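Local coordinates for beta-1,4-mannanase (Cryptopygus antarcticus, PDB 4OOU), which hydrolyses internal beta-1,4 linkages of mannans, releasing mannobiose, mannotriose and mannotetraose from mannan and splitting mannotetraose and mannopentaose into mannobiose and mannotriose, at residues S96-V100 with E149-N153; D52-G56 with D104-L109; W243-T249 with Y277-T281; P307-F313 with Y335-W341. All coordinates share one frame; numbering follows the deposited sequence.

In the fold
Following the chain, the loop 52-56 comes after strand 35-43 and meets 104-109, closing contact 2 across the start of two barrel helices. Before that partner is reached, 96-100, the turn joining the small hairpin strands 93-94 and 100-102, packs on helix 149-167 in contact 1, so contacts 1 and 2 cross along the chain, their centres about 19 Å apart. Contacts 3 and 4 follow in series. Contact 3 folds the loop after strand 238-241 onto strand 277-281, and contact 4 pairs strand 308-313 with strand 337-340. These two touch through neighbouring strands of the TIM barrel, whereas contacts 1 and 2 lie farther out, on its loops and helices.

Contact 1 of 4, residues S96-V100 with E149-N153; sequences SHGFV and ESKLN
Lys151 lays the aliphatic part of its side chain over one face of the Phe99 ring, the two side chains crossing at about a right angle. Its CG sits almost above the middle of the ring, 3.7 Å from the centroid and 11° off the normal, a CH-pi contact. CG of Lys151 stands beside its own backbone N (chi1 -70°) and the chain runs extended from there, which carries CE on to Phe99 CE1 at 3.8 Å.

Carbonyl groups of the loop line the same methylenes. Gly98 O approaches Lys151 CD to 3.3 Å, and His97 O approaches Lys151 CE to 3.4 Å. Gly98 itself has a positive phi of 83°, where a CB would be jammed against the preceding carbonyl O.

Ser150 adds a van der Waals touch: its OG, hydrogen-bonded to Asp148 OD1, comes obliquely to the ring, 3.6 Å from Phe99 CE2. Asp148 OD1 also takes the backbone N of Lys151, steadying the first turn of the helix. Val100 ties the hairpin to Ser154 and Asn158. Asp148, Glu149, Ser150 and Lys151 bind substrate, so the hairpin loop 96-100 packs against the substrate-binding N-terminal turn of helix 149-167.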
loop_
_atom_site.group_PDB
_atom_site.type_symbol
_atom_site.label_atom_id
_atom_site.label_comp_id
_atom_site.label_asym_id
_atom_site.label_seq_id
_atom_site.Cartn_x
_atom_site.Cartn_y
_atom_site.Cartn_z
ATOM N N SER A 96 8.466 -22.168 17.225
ATOM C CA SER A 96 7.616 -23.347 17.018
ATOM C C SER A 96 6.180 -23.203 17.536
ATOM O O SER A 96 5.281 -23.853 16.999
ATOM C CB SER A 96 8.264 -24.581 17.657
ATOM O OG SER A 96 8.844 -24.238 18.905
ATOM N N HIS A 97 5.962 -22.366 18.559
ATOM C CA HIS A 97 4.605 -22.124 19.099
ATOM C C HIS A 97 3.813 -21.062 18.296
ATOM O O HIS A 97 2.654 -20.782 18.615
ATOM C CB HIS A 97 4.629 -21.683 20.570
ATOM C CG HIS A 97 5.617 -22.416 21.429
ATOM N ND1 HIS A 97 5.572 -23.780 21.630
ATOM C CD2 HIS A 97 6.662 -21.960 22.166
ATOM C CE1 HIS A 97 6.556 -24.136 22.437
ATOM N NE2 HIS A 97 7.239 -23.051 22.770
ATOM N N GLY A 98 4.436 -20.461 17.281
ATOM C CA GLY A 98 3.779 -19.442 16.464
ATOM C C GLY A 98 3.802 -18.031 17.041
ATOM O O GLY A 98 2.866 -17.261 16.846
ATOM N N PHE A 99 4.884 -17.700 17.740
ATOM C CA PHE A 99 5.095 -16.385 18.304
ATOM C C PHE A 99 6.279 -15.803 17.563
ATOM O O PHE A 99 7.199 -16.532 17.185
ATOM C CB PHE A 99 5.387 -16.464 19.813
ATOM C CG PHE A 99 4.164 -16.697 20.663
ATOM C CD1 PHE A 99 3.572 -17.953 20.727
ATOM C CD2 PHE A 99 3.584 -15.657 21.378
ATOM C CE1 PHE A 99 2.422 -18.163 21.483
ATOM C CE2 PHE A 99 2.437 -15.856 22.142
ATOM C CZ PHE A 99 1.860 -17.113 22.202
ATOM N N VAL A 100 6.252 -14.495 17.328
ATOM C CA VAL A 100 7.339 -13.848 16.577
ATOM C C VAL A 100 8.521 -13.653 17.504
ATOM O O VAL A 100 8.377 -13.079 18.578
ATOM C CB VAL A 100 6.892 -12.509 15.921
ATOM C CG1 VAL A 100 8.076 -11.606 15.601
ATOM C CG2 VAL A 100 6.114 -12.794 14.639
ATOM N N GLU A 149 -4.542 -12.545 20.094
ATOM C CA GLU A 149 -4.087 -11.266 20.613
ATOM C C GLU A 149 -2.646 -11.296 21.121
ATOM O O GLU A 149 -1.936 -10.312 20.965
ATOM C CB GLU A 149 -5.005 -10.768 21.733
ATOM C CG GLU A 149 -6.465 -10.590 21.336
ATOM C CD GLU A 149 -7.258 -9.704 22.286
ATOM O OE1 GLU A 149 -6.723 -9.263 23.345
ATOM O OE2 GLU A 149 -8.441 -9.441 21.952
ATOM N N SER A 150 -2.201 -12.397 21.731
ATOM C CA SER A 150 -0.812 -12.460 22.279
ATOM C C SER A 150 0.227 -12.615 21.176
ATOM O O SER A 150 1.318 -12.026 21.247
ATOM C CB SER A 150 -0.640 -13.577 23.334
ATOM O OG SER A 150 -0.934 -14.866 22.808
ATOM N N LYS A 151 -0.122 -13.404 20.160
ATOM C CA LYS A 151 0.785 -13.672 19.063
ATOM C C LYS A 151 0.958 -12.432 18.200
ATOM O O LYS A 151 2.030 -12.200 17.641
ATOM C CB LYS A 151 0.280 -14.859 18.229
ATOM C CG LYS A 151 0.357 -16.234 18.915
ATOM C CD LYS A 151 -0.235 -17.351 18.050
ATOM C CE LYS A 151 -0.108 -18.735 18.704
ATOM N NZ LYS A 151 -0.715 -19.849 17.919
ATOM N N LEU A 152 -0.091 -11.620 18.097
ATOM C CA LEU A 152 -0.010 -10.343 17.357
ATOM C C LEU A 152 0.915 -9.365 18.029
ATOM O O LEU A 152 1.738 -8.705 17.359
ATOM C CB LEU A 152 -1.388 -9.690 17.219
ATOM C CG LEU A 152 -1.526 -8.437 16.327
ATOM C CD1 LEU A 152 -0.709 -8.489 15.046
ATOM C CD2 LEU A 152 -2.985 -8.248 15.968
ATOM N N ASN A 153 0.783 -9.278 19.354
ATOM C CA ASN A 153 1.689 -8.464 20.127
ATOM C C ASN A 153 3.139 -8.940 20.019
ATOM O O ASN A 153 4.060 -8.128 20.159
ATOM C CB ASN A 153 1.273 -8.375 21.603
ATOM C CG ASN A 153 0.082 -7.449 21.822
ATOM O OD1 ASN A 153 0.117 -6.257 21.482
ATOM N ND2 ASN A 153 -0.983 -7.998 22.406
#

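Contact 2 of 4, residues D52-G56 with D104-L109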
loop_
_atom_site.group_PDB
_atom_site.type_symbol
_atom_site.label_atom_id
_atom_site.label_comp_id
_atom_site.label_asym_id
_atom_site.label_seq_id
_atom_site.Cartn_x
_atom_site.Cartn_y
_atom_site.Cartn_z
ATOM N N ASP A 52 12.994 -10.649 -0.490
ATOM C CA ASP A 52 13.804 -9.544 -0.958
ATOM C C ASP A 52 14.656 -9.013 0.156
ATOM O O ASP A 52 15.799 -8.650 -0.066
ATOM C CB ASP A 52 12.940 -8.393 -1.443
ATOM C CG ASP A 52 12.435 -8.582 -2.856
ATOM O OD1 ASP A 52 13.103 -9.260 -3.661
ATOM O OD2 ASP A 52 11.353 -8.019 -3.146
ATOM N N PHE A 53 14.058 -8.922 1.339
ATOM C CA PHE A 53 14.727 -8.504 2.545
ATOM C C PHE A 53 14.706 -9.592 3.644
ATOM O O PHE A 53 13.724 -10.362 3.765
ATOM C CB PHE A 53 13.998 -7.304 3.087
ATOM C CG PHE A 53 13.650 -6.283 2.055
ATOM C CD1 PHE A 53 14.535 -5.254 1.755
ATOM C CD2 PHE A 53 12.417 -6.333 1.410
ATOM C CE1 PHE A 53 14.199 -4.307 0.817
ATOM C CE2 PHE A 53 12.068 -5.385 0.467
ATOM C CZ PHE A 53 12.960 -4.364 0.172
ATOM N N GLY A 54 15.765 -9.614 4.462
ATOM C CA GLY A 54 15.930 -10.610 5.527
ATOM C C GLY A 54 16.808 -11.767 5.084
ATOM O O GLY A 54 16.961 -11.996 3.860
ATOM N N ASN A 55 17.377 -12.494 6.063
ATOM C CA ASN A 55 18.164 -13.731 5.819
ATOM C C ASN A 55 19.188 -13.531 4.713
ATOM O O ASN A 55 19.323 -14.335 3.789
ATOM C CB ASN A 55 17.253 -14.926 5.505
ATOM C CG ASN A 55 16.415 -15.365 6.710
ATOM O OD1 ASN A 55 16.681 -14.974 7.851
ATOM N ND2 ASN A 55 15.408 -16.205 6.459
ATOM N N GLY A 56 19.882 -12.403 4.812
ATOM C CA GLY A 56 20.889 -12.005 3.866
ATOM C C GLY A 56 20.496 -12.080 2.419
ATOM O O GLY A 56 21.371 -12.238 1.576
ATOM N N ASP A 104 13.930 -11.371 11.329
ATOM C CA ASP A 104 14.230 -12.504 10.471
ATOM C C ASP A 104 15.366 -13.236 11.179
ATOM O O ASP A 104 16.038 -12.628 12.017
ATOM C CB ASP A 104 14.614 -12.026 9.085
ATOM C CG ASP A 104 15.909 -11.252 9.056
ATOM O OD1 ASP A 104 15.939 -10.126 9.576
ATOM O OD2 ASP A 104 16.899 -11.745 8.472
ATOM N N SER A 105 15.566 -14.526 10.918
ATOM C CA SER A 105 16.459 -15.311 11.779
ATOM C C SER A 105 17.889 -14.759 11.760
ATOM O O SER A 105 18.521 -14.664 12.826
ATOM C CB SER A 105 16.436 -16.795 11.426
ATOM O OG SER A 105 16.441 -16.943 10.024
ATOM N N LYS A 106 18.371 -14.367 10.572
ATOM C CA LYS A 106 19.672 -13.651 10.446
ATOM C C LYS A 106 19.658 -12.185 10.953
ATOM O O LYS A 106 20.700 -11.560 10.926
ATOM C CB LYS A 106 20.191 -13.655 8.989
ATOM C CG LYS A 106 21.065 -14.833 8.562
ATOM C CD LYS A 106 20.224 -16.063 8.177
ATOM C CE LYS A 106 21.043 -17.316 7.849
ATOM N NZ LYS A 106 21.512 -17.337 6.436
ATOM N N LYS A 107 18.503 -11.641 11.367
ATOM C CA LYS A 107 18.396 -10.249 11.838
ATOM C C LYS A 107 19.048 -9.233 10.886
ATOM O O LYS A 107 19.802 -8.337 11.280
ATOM C CB LYS A 107 18.985 -10.085 13.250
ATOM C CG LYS A 107 18.145 -10.655 14.374
ATOM C CD LYS A 107 18.806 -10.388 15.725
ATOM C CE LYS A 107 18.506 -11.510 16.715
ATOM N NZ LYS A 107 17.932 -11.043 18.013
ATOM N N THR A 108 18.678 -9.368 9.632
ATOM C CA THR A 108 19.180 -8.562 8.528
ATOM C C THR A 108 18.147 -7.541 8.000
ATOM O O THR A 108 18.519 -6.568 7.328
ATOM C CB THR A 108 19.571 -9.564 7.420
ATOM O OG1 THR A 108 20.943 -9.925 7.580
ATOM C CG2 THR A 108 19.321 -9.061 6.025
ATOM N N LEU A 109 16.866 -7.754 8.300
ATOM C CA LEU A 109 15.773 -7.001 7.644
ATOM C C LEU A 109 15.894 -5.490 7.754
ATOM O O LEU A 109 15.784 -4.794 6.746
ATOM C CB LEU A 109 14.404 -7.382 8.215
ATOM C CG LEU A 109 13.227 -6.744 7.479
ATOM C CD1 LEU A 109 12.539 -7.737 6.573
ATOM C CD2 LEU A 109 12.214 -6.197 8.454
HETATM O O HOH W 1 13.834 -15.655 8.663
#
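Asp104 and Asn55 carry the tight part of this loop-to-loop contact. The backbone N of Asn55 gives a nearly straight bond to Asp104 OD2, at 2.6 Å and 173°, arriving from above the carboxylate plane. The same carboxylate takes Thr108 N on the syn lone pairs of both oxygens, and Leu109 N reaches OD1 at 2.8 Å, so three backbone N-H groups hold it. CG of Asp104 lies between its backbone N and carbonyl carbon (chi1 66°), which turns the carboxylate back over its own type I turn, 104-107. Replacing Asp104 with an alanine would probably leave the N-H groups of Asn55, Thr108 and Leu109 without their shared acceptor and let the two loops drift apart. Gly54 passes close by, its CA 3.3 Å from Asp104 OD2; a CB there would come tight against Asp104 CB.

Toward solvent the packing is looser. Asn55 OD1 accepts Lys106 N at 3.3 Å, almost along the C=O axis, and Ser105 OG at 2.9 Å from above the carbonyl plane. A water bridges Asn55 ND2 and Ser105 N, and the exposed Lys106 chain lies along Asn55.

On the buried side, Phe53 CB meets Leu109 CD1 at 3.8 Å. The Phe53 ring continues onto Leu113 and Leu116 of helix 109-122 and Val82 of strand 79-86, while Leu109 rests on Val84 of that strand, and Asp112 of the helix accepts Gly54 N.

Contact 3 of 4, residues W243-T249 with Y277-T281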
loop_
_atom_site.group_PDB
_atom_site.type_symbol
_atom_site.label_atom_id
_atom_site.label_comp_id
_atom_site.label_asym_id
_atom_site.label_seq_id
_atom_site.Cartn_x
_atom_site.Cartn_y
_atom_site.Cartn_z
ATOM N N TRP A 243 -8.740 -4.376 -3.010
ATOM C CA TRP A 243 -8.705 -4.955 -4.358
ATOM C C TRP A 243 -9.534 -4.193 -5.372
ATOM O O TRP A 243 -9.271 -4.307 -6.544
ATOM C CB TRP A 243 -9.062 -6.444 -4.319
ATOM C CG TRP A 243 -10.272 -6.947 -4.989
ATOM C CD1 TRP A 243 -10.319 -7.695 -6.152
ATOM C CD2 TRP A 243 -11.606 -6.918 -4.480
ATOM N NE1 TRP A 243 -11.621 -8.094 -6.405
ATOM C CE2 TRP A 243 -12.425 -7.638 -5.396
ATOM C CE3 TRP A 243 -12.196 -6.356 -3.349
ATOM C CZ2 TRP A 243 -13.790 -7.786 -5.217
ATOM C CZ3 TRP A 243 -13.570 -6.497 -3.178
ATOM C CH2 TRP A 243 -14.351 -7.210 -4.117
ATOM N N SER A 244 -10.475 -3.372 -4.896
ATOM C CA SER A 244 -11.497 -2.726 -5.729
ATOM C C SER A 244 -12.037 -1.516 -5.017
ATOM O O SER A 244 -11.936 -1.422 -3.801
ATOM C CB SER A 244 -12.677 -3.674 -5.861
ATOM O OG SER A 244 -13.567 -3.214 -6.827
ATOM N N GLU A 245 -12.663 -0.623 -5.773
ATOM C CA GLU A 245 -13.447 0.501 -5.221
ATOM C C GLU A 245 -14.510 0.099 -4.170
ATOM O O GLU A 245 -14.755 0.867 -3.221
ATOM C CB GLU A 245 -14.111 1.258 -6.381
ATOM C CG GLU A 245 -15.232 0.500 -7.111
ATOM C CD GLU A 245 -14.790 -0.413 -8.243
ATOM O OE1 GLU A 245 -13.585 -0.520 -8.584
ATOM O OE2 GLU A 245 -15.702 -1.057 -8.813
ATOM N N LEU A 246 -15.087 -1.113 -4.348
ATOM C CA LEU A 246 -16.264 -1.650 -3.605
ATOM C C LEU A 246 -16.268 -1.563 -2.088
ATOM O O LEU A 246 -17.325 -1.704 -1.424
ATOM C CB LEU A 246 -16.441 -3.135 -3.936
ATOM C CG LEU A 246 -17.237 -3.610 -5.166
ATOM C CD1 LEU A 246 -17.684 -2.532 -6.138
ATOM C CD2 LEU A 246 -16.442 -4.664 -5.919
ATOM N N THR A 247 -15.087 -1.344 -1.538
ATOM C CA THR A 247 -14.890 -1.510 -0.133
ATOM C C THR A 247 -14.225 -0.285 0.482
ATOM O O THR A 247 -13.887 -0.276 1.669
ATOM C CB THR A 247 -14.123 -2.819 0.061
ATOM O OG1 THR A 247 -14.277 -3.270 1.392
ATOM C CG2 THR A 247 -12.708 -2.655 -0.222
ATOM N N GLN A 248 -14.066 0.780 -0.299
ATOM C CA GLN A 248 -13.471 2.006 0.242
ATOM C C GLN A 248 -14.226 3.276 -0.163
ATOM O O GLN A 248 -13.683 4.390 -0.148
ATOM C CB GLN A 248 -11.958 2.084 -0.062
ATOM C CG GLN A 248 -11.107 1.343 0.977
ATOM C CD GLN A 248 -9.623 1.584 0.826
ATOM O OE1 GLN A 248 -9.195 2.679 0.472
ATOM N NE2 GLN A 248 -8.822 0.560 1.101
ATOM N N THR A 249 -15.509 3.105 -0.458
ATOM C CA THR A 249 -16.407 4.241 -0.605
ATOM C C THR A 249 -17.766 3.920 0.007
ATOM O O THR A 249 -18.248 2.775 -0.081
ATOM C CB THR A 249 -16.577 4.583 -2.083
ATOM O OG1 THR A 249 -17.288 5.830 -2.217
ATOM C CG2 THR A 249 -17.293 3.426 -2.813
ATOM N N TYR A 277 -6.685 6.432 1.842
ATOM C CA TYR A 277 -7.349 5.309 1.211
ATOM C C TYR A 277 -6.586 4.899 -0.043
ATOM O O TYR A 277 -5.691 5.609 -0.536
ATOM C CB TYR A 277 -8.756 5.715 0.833
ATOM C CG TYR A 277 -9.629 6.139 2.008
ATOM C CD1 TYR A 277 -10.151 5.209 2.907
ATOM C CD2 TYR A 277 -9.993 7.464 2.176
ATOM C CE1 TYR A 277 -10.962 5.608 3.963
ATOM C CE2 TYR A 277 -10.819 7.860 3.217
ATOM C CZ TYR A 277 -11.288 6.937 4.111
ATOM O OH TYR A 277 -12.102 7.386 5.132
ATOM N N GLN A 278 -6.949 3.744 -0.567
ATOM C CA GLN A 278 -6.233 3.174 -1.685
ATOM C C GLN A 278 -7.082 2.118 -2.328
ATOM O O GLN A 278 -7.416 1.101 -1.706
ATOM C CB GLN A 278 -4.931 2.548 -1.216
ATOM C CG GLN A 278 -3.907 2.220 -2.310
ATOM C CD GLN A 278 -2.868 1.200 -1.874
ATOM O OE1 GLN A 278 -2.554 0.259 -2.633
ATOM N NE2 GLN A 278 -2.342 1.355 -0.650
ATOM N N MET A 279 -7.449 2.361 -3.578
ATOM C CA MET A 279 -8.134 1.346 -4.355
ATOM C C MET A 279 -7.192 0.808 -5.420
ATOM O O MET A 279 -6.253 1.485 -5.838
ATOM C CB MET A 279 -9.381 1.944 -4.974
ATOM C CG MET A 279 -10.387 2.483 -3.965
ATOM S SD MET A 279 -11.546 3.664 -4.687
ATOM C CE MET A 279 -12.546 4.046 -3.251
ATOM N N HIS A 280 -7.395 -0.440 -5.789
ATOM C CA HIS A 280 -6.712 -1.037 -6.937
ATOM C C HIS A 280 -7.735 -1.239 -8.018
ATOM O O HIS A 280 -8.855 -1.434 -7.690
ATOM C CB HIS A 280 -6.176 -2.411 -6.583
ATOM C CG HIS A 280 -5.177 -2.402 -5.484
ATOM N ND1 HIS A 280 -4.782 -3.549 -4.840
ATOM C CD2 HIS A 280 -4.500 -1.390 -4.908
ATOM C CE1 HIS A 280 -3.880 -3.247 -3.930
ATOM N NE2 HIS A 280 -3.697 -1.940 -3.945
ATOM N N THR A 281 -7.370 -1.250 -9.300
ATOM C CA THR A 281 -8.401 -1.367 -10.324
ATOM C C THR A 281 -7.939 -2.036 -11.620
ATOM O O THR A 281 -6.903 -1.690 -12.198
ATOM C CB THR A 281 -9.077 0.006 -10.582
ATOM O OG1 THR A 281 -10.329 -0.182 -11.267
ATOM C CG2 THR A 281 -8.161 0.919 -11.351
#
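Gln248 reaches across to the strand and makes the hydrogen bond of this contact: Gln278 N points at its OE1 at 2.7 Å and 170°, in the carbonyl plane and on a lone pair. The chain of Gln248 is extended beyond CG (chi2 -171°), which brings the amide up to the strand backbone. OE1 also lies at the edge of the Tyr277 ring, 3.1 Å from Tyr277 CB, with amide and ring planes 51° apart. Its NE2 turns instead to Ser242 OG and Val240 O, so one amide joins two successive barrel strands. A leucine in its place would probably leave the buried N-H of Gln278 without its acceptor and Val240 O without this donor.

Apolar contacts centre on Met279. Its extended chain runs along the loop, with SD 3.7 Å from Glu245 CA and CE 3.8 Å from Gln248 CB. That methyl also faces the backbone, 3.3 Å from Gln248 O. Glu245 sends its carboxylate elsewhere, OE2 to Asn289.

Backbone approaches complete the contact at the catalytic end. Ser244 CA meets His280 O in a CA-H...O contact of 3.5 Å. The His280 ring is fixed by two bonds: NE2 gives to Gln278 OE1 in the ring plane, and ND1 is paired with OE2 of Glu181, the probable proton donor/acceptor. Trp243, which binds substrate, meets the ring of Trp208. The loop leaves strand 238-241 and packs on strand 277-281, which pairs in parallel with strand 308-313 in the barrel; Tyr277 and Met279 also touch Leu308 there.

Contact 4 of 4, residues P307-F313 with Y335-W341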
loop_
_atom_site.group_PDB
_atom_site.type_symbol
_atom_site.label_atom_id
_atom_site.label_comp_id
_atom_site.label_asym_id
_atom_site.label_seq_id
_atom_site.Cartn_x
_atom_site.Cartn_y
_atom_site.Cartn_z
ATOM N N PRO A 307 -6.566 11.554 1.522
ATOM C CA PRO A 307 -6.107 11.321 0.156
ATOM C C PRO A 307 -6.536 9.938 -0.314
ATOM O O PRO A 307 -6.771 9.069 0.520
ATOM C CB PRO A 307 -4.588 11.386 0.268
ATOM C CG PRO A 307 -4.285 11.997 1.593
ATOM C CD PRO A 307 -5.445 11.634 2.460
ATOM N N LEU A 308 -6.692 9.769 -1.628
ATOM C CA LEU A 308 -7.028 8.488 -2.267
ATOM C C LEU A 308 -6.023 8.177 -3.401
ATOM O O LEU A 308 -5.752 9.012 -4.278
ATOM C CB LEU A 308 -8.435 8.534 -2.844
ATOM C CG LEU A 308 -8.858 7.320 -3.646
ATOM C CD1 LEU A 308 -8.836 6.084 -2.788
ATOM C CD2 LEU A 308 -10.265 7.549 -4.162
ATOM N N LEU A 309 -5.462 6.979 -3.340
ATOM C CA LEU A 309 -4.353 6.589 -4.163
ATOM C C LEU A 309 -4.937 5.504 -5.003
ATOM O O LEU A 309 -5.628 4.631 -4.471
ATOM C CB LEU A 309 -3.258 5.986 -3.271
ATOM C CG LEU A 309 -1.765 5.762 -3.611
ATOM C CD1 LEU A 309 -1.219 4.434 -3.096
ATOM C CD2 LEU A 309 -1.431 5.909 -5.087
ATOM N N ILE A 310 -4.669 5.536 -6.297
ATOM C CA ILE A 310 -4.879 4.346 -7.110
ATOM C C ILE A 310 -3.631 3.487 -7.004
ATOM O O ILE A 310 -2.625 3.745 -7.680
ATOM C CB ILE A 310 -5.195 4.660 -8.586
ATOM C CG1 ILE A 310 -6.352 5.674 -8.639
ATOM C CG2 ILE A 310 -5.506 3.351 -9.324
ATOM C CD1 ILE A 310 -6.745 6.164 -10.015
ATOM N N GLY A 311 -3.724 2.441 -6.186
ATOM C CA GLY A 311 -2.545 1.751 -5.644
ATOM C C GLY A 311 -1.944 0.771 -6.608
ATOM O O GLY A 311 -0.719 0.555 -6.617
ATOM N N GLU A 312 -2.811 0.176 -7.418
ATOM C CA GLU A 312 -2.390 -0.626 -8.559
ATOM C C GLU A 312 -3.330 -0.443 -9.739
ATOM O O GLU A 312 -4.533 -0.230 -9.574
ATOM C CB GLU A 312 -2.420 -2.102 -8.236
ATOM C CG GLU A 312 -1.723 -2.582 -6.973
ATOM C CD GLU A 312 -2.021 -4.050 -6.726
ATOM O OE1 GLU A 312 -2.682 -4.690 -7.594
ATOM O OE2 GLU A 312 -1.622 -4.565 -5.659
ATOM N N PHE A 313 -2.773 -0.534 -10.938
ATOM C CA PHE A 313 -3.561 -0.630 -12.151
ATOM C C PHE A 313 -2.661 -1.085 -13.306
ATOM O O PHE A 313 -1.452 -1.044 -13.183
ATOM C CB PHE A 313 -4.222 0.719 -12.452
ATOM C CG PHE A 313 -3.288 1.742 -13.035
ATOM C CD1 PHE A 313 -2.530 2.558 -12.213
ATOM C CD2 PHE A 313 -3.181 1.893 -14.415
ATOM C CE1 PHE A 313 -1.678 3.501 -12.745
ATOM C CE2 PHE A 313 -2.341 2.840 -14.955
ATOM C CZ PHE A 313 -1.583 3.637 -14.113
ATOM N N TYR A 335 -7.406 12.390 -8.215
ATOM C CA TYR A 335 -6.738 11.370 -7.422
ATOM C C TYR A 335 -5.388 11.854 -6.914
ATOM O O TYR A 335 -4.758 12.726 -7.523
ATOM C CB TYR A 335 -6.621 10.054 -8.162
ATOM C CG TYR A 335 -7.954 9.490 -8.547
ATOM C CD1 TYR A 335 -8.639 8.640 -7.693
ATOM C CD2 TYR A 335 -8.538 9.820 -9.764
ATOM C CE1 TYR A 335 -9.879 8.136 -8.035
ATOM C CE2 TYR A 335 -9.761 9.301 -10.128
ATOM C CZ TYR A 335 -10.426 8.459 -9.266
ATOM O OH TYR A 335 -11.636 7.952 -9.640
ATOM N N ASN A 336 -4.939 11.260 -5.815
ATOM C CA ASN A 336 -3.698 11.687 -5.202
ATOM C C ASN A 336 -2.500 10.859 -5.546
ATOM O O ASN A 336 -1.395 11.199 -5.144
ATOM C CB ASN A 336 -3.894 11.752 -3.720
ATOM C CG ASN A 336 -4.962 12.723 -3.378
ATOM O OD1 ASN A 336 -4.724 13.921 -3.334
ATOM N ND2 ASN A 336 -6.160 12.225 -3.202
ATOM N N GLY A 337 -2.704 9.774 -6.282
ATOM C CA GLY A 337 -1.599 9.155 -6.996
ATOM C C GLY A 337 -2.061 8.032 -7.918
ATOM O O GLY A 337 -3.250 7.690 -7.925
ATOM N N ALA A 338 -1.119 7.447 -8.672
ATOM C CA ALA A 338 -1.411 6.286 -9.538
ATOM C C ALA A 338 -0.175 5.439 -9.789
ATOM O O ALA A 338 0.877 5.960 -10.211
ATOM C CB ALA A 338 -1.990 6.733 -10.864
ATOM N N LEU A 339 -0.327 4.128 -9.567
ATOM C CA LEU A 339 0.805 3.188 -9.498
ATOM C C LEU A 339 0.518 1.967 -10.327
ATOM O O LEU A 339 -0.479 1.287 -10.092
ATOM C CB LEU A 339 1.021 2.740 -8.038
ATOM C CG LEU A 339 2.050 3.404 -7.120
ATOM C CD1 LEU A 339 2.145 4.889 -7.331
ATOM C CD2 LEU A 339 1.696 3.120 -5.683
ATOM N N THR A 340 1.395 1.672 -11.272
ATOM C CA THR A 340 1.174 0.573 -12.208
ATOM C C THR A 340 1.537 -0.733 -11.552
ATOM O O THR A 340 2.228 -0.746 -10.535
ATOM C CB THR A 340 2.000 0.738 -13.516
ATOM O OG1 THR A 340 3.383 1.023 -13.202
ATOM C CG2 THR A 340 1.436 1.876 -14.365
ATOM N N TRP A 341 1.051 -1.815 -12.135
ATOM C CA TRP A 341 1.398 -3.145 -11.705
ATOM C C TRP A 341 1.970 -3.928 -12.917
ATOM O O TRP A 341 1.307 -3.976 -13.930
ATOM C CB TRP A 341 0.153 -3.869 -11.158
ATOM C CG TRP A 341 0.508 -5.225 -10.641
ATOM C CD1 TRP A 341 0.586 -6.365 -11.362
ATOM C CD2 TRP A 341 0.912 -5.566 -9.304
ATOM N NE1 TRP A 341 1.019 -7.402 -10.571
ATOM C CE2 TRP A 341 1.216 -6.937 -9.300
ATOM C CE3 TRP A 341 1.027 -4.848 -8.112
ATOM C CZ2 TRP A 341 1.618 -7.609 -8.149
ATOM C CZ3 TRP A 341 1.439 -5.508 -6.975
ATOM C CH2 TRP A 341 1.726 -6.880 -6.998
#
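Phe313 O receives Trp341 N at 2.8 Å, and Thr340 CA adds a CA-H...O approach to the same oxygen. Strands 308-313 and 337-340 are parallel neighbours in the TIM barrel, 19° apart and joined by helix 323-332 in a beta-alpha-beta crossover. Asn336 N to Leu308 O, Ile310 N to Gly337 O and Leu339 N to Ile310 O carry the pairing along; the further bond from Phe313 N to Leu339 O is weak.

Ile310, Ala338 and Phe313 face the helix, packing on its Ala330 and Leu326. Ile310 CD1 lies over one face of the Tyr335 ring, a CH-pi contact 3.9 Å from the centroid, while Leu308 CD2 comes to the edge of the same ring, 3.9 Å from Tyr335 CE1. Phe313 CG stands between its backbone N and carbonyl carbon (chi1 77°), which turns the ring back against strand 337-340, its edge toward Leu339 N and one face toward Thr340 CA: CE1 is 3.8 Å from Ala338 CB and CZ 3.5 Å from Thr340 CG2. Gly337 has Leu309 CD2 against its backbone, where a CB would clash.

At the C-terminal ends of the strands lies the active site. Glu312, by similarity the nucleophile, bonds through OE1 to Tyr282 OH, and its OE2 forms a salt bridge with Arg81 and a hydrogen bond to a Tris molecule, probably from the crystallisation liquor. Its side chain runs alongside that of Trp341, a substrate-binding residue, with carboxylate and indole planes 31° apart and Glu312 CD 3.4 Å from Trp341 CE3.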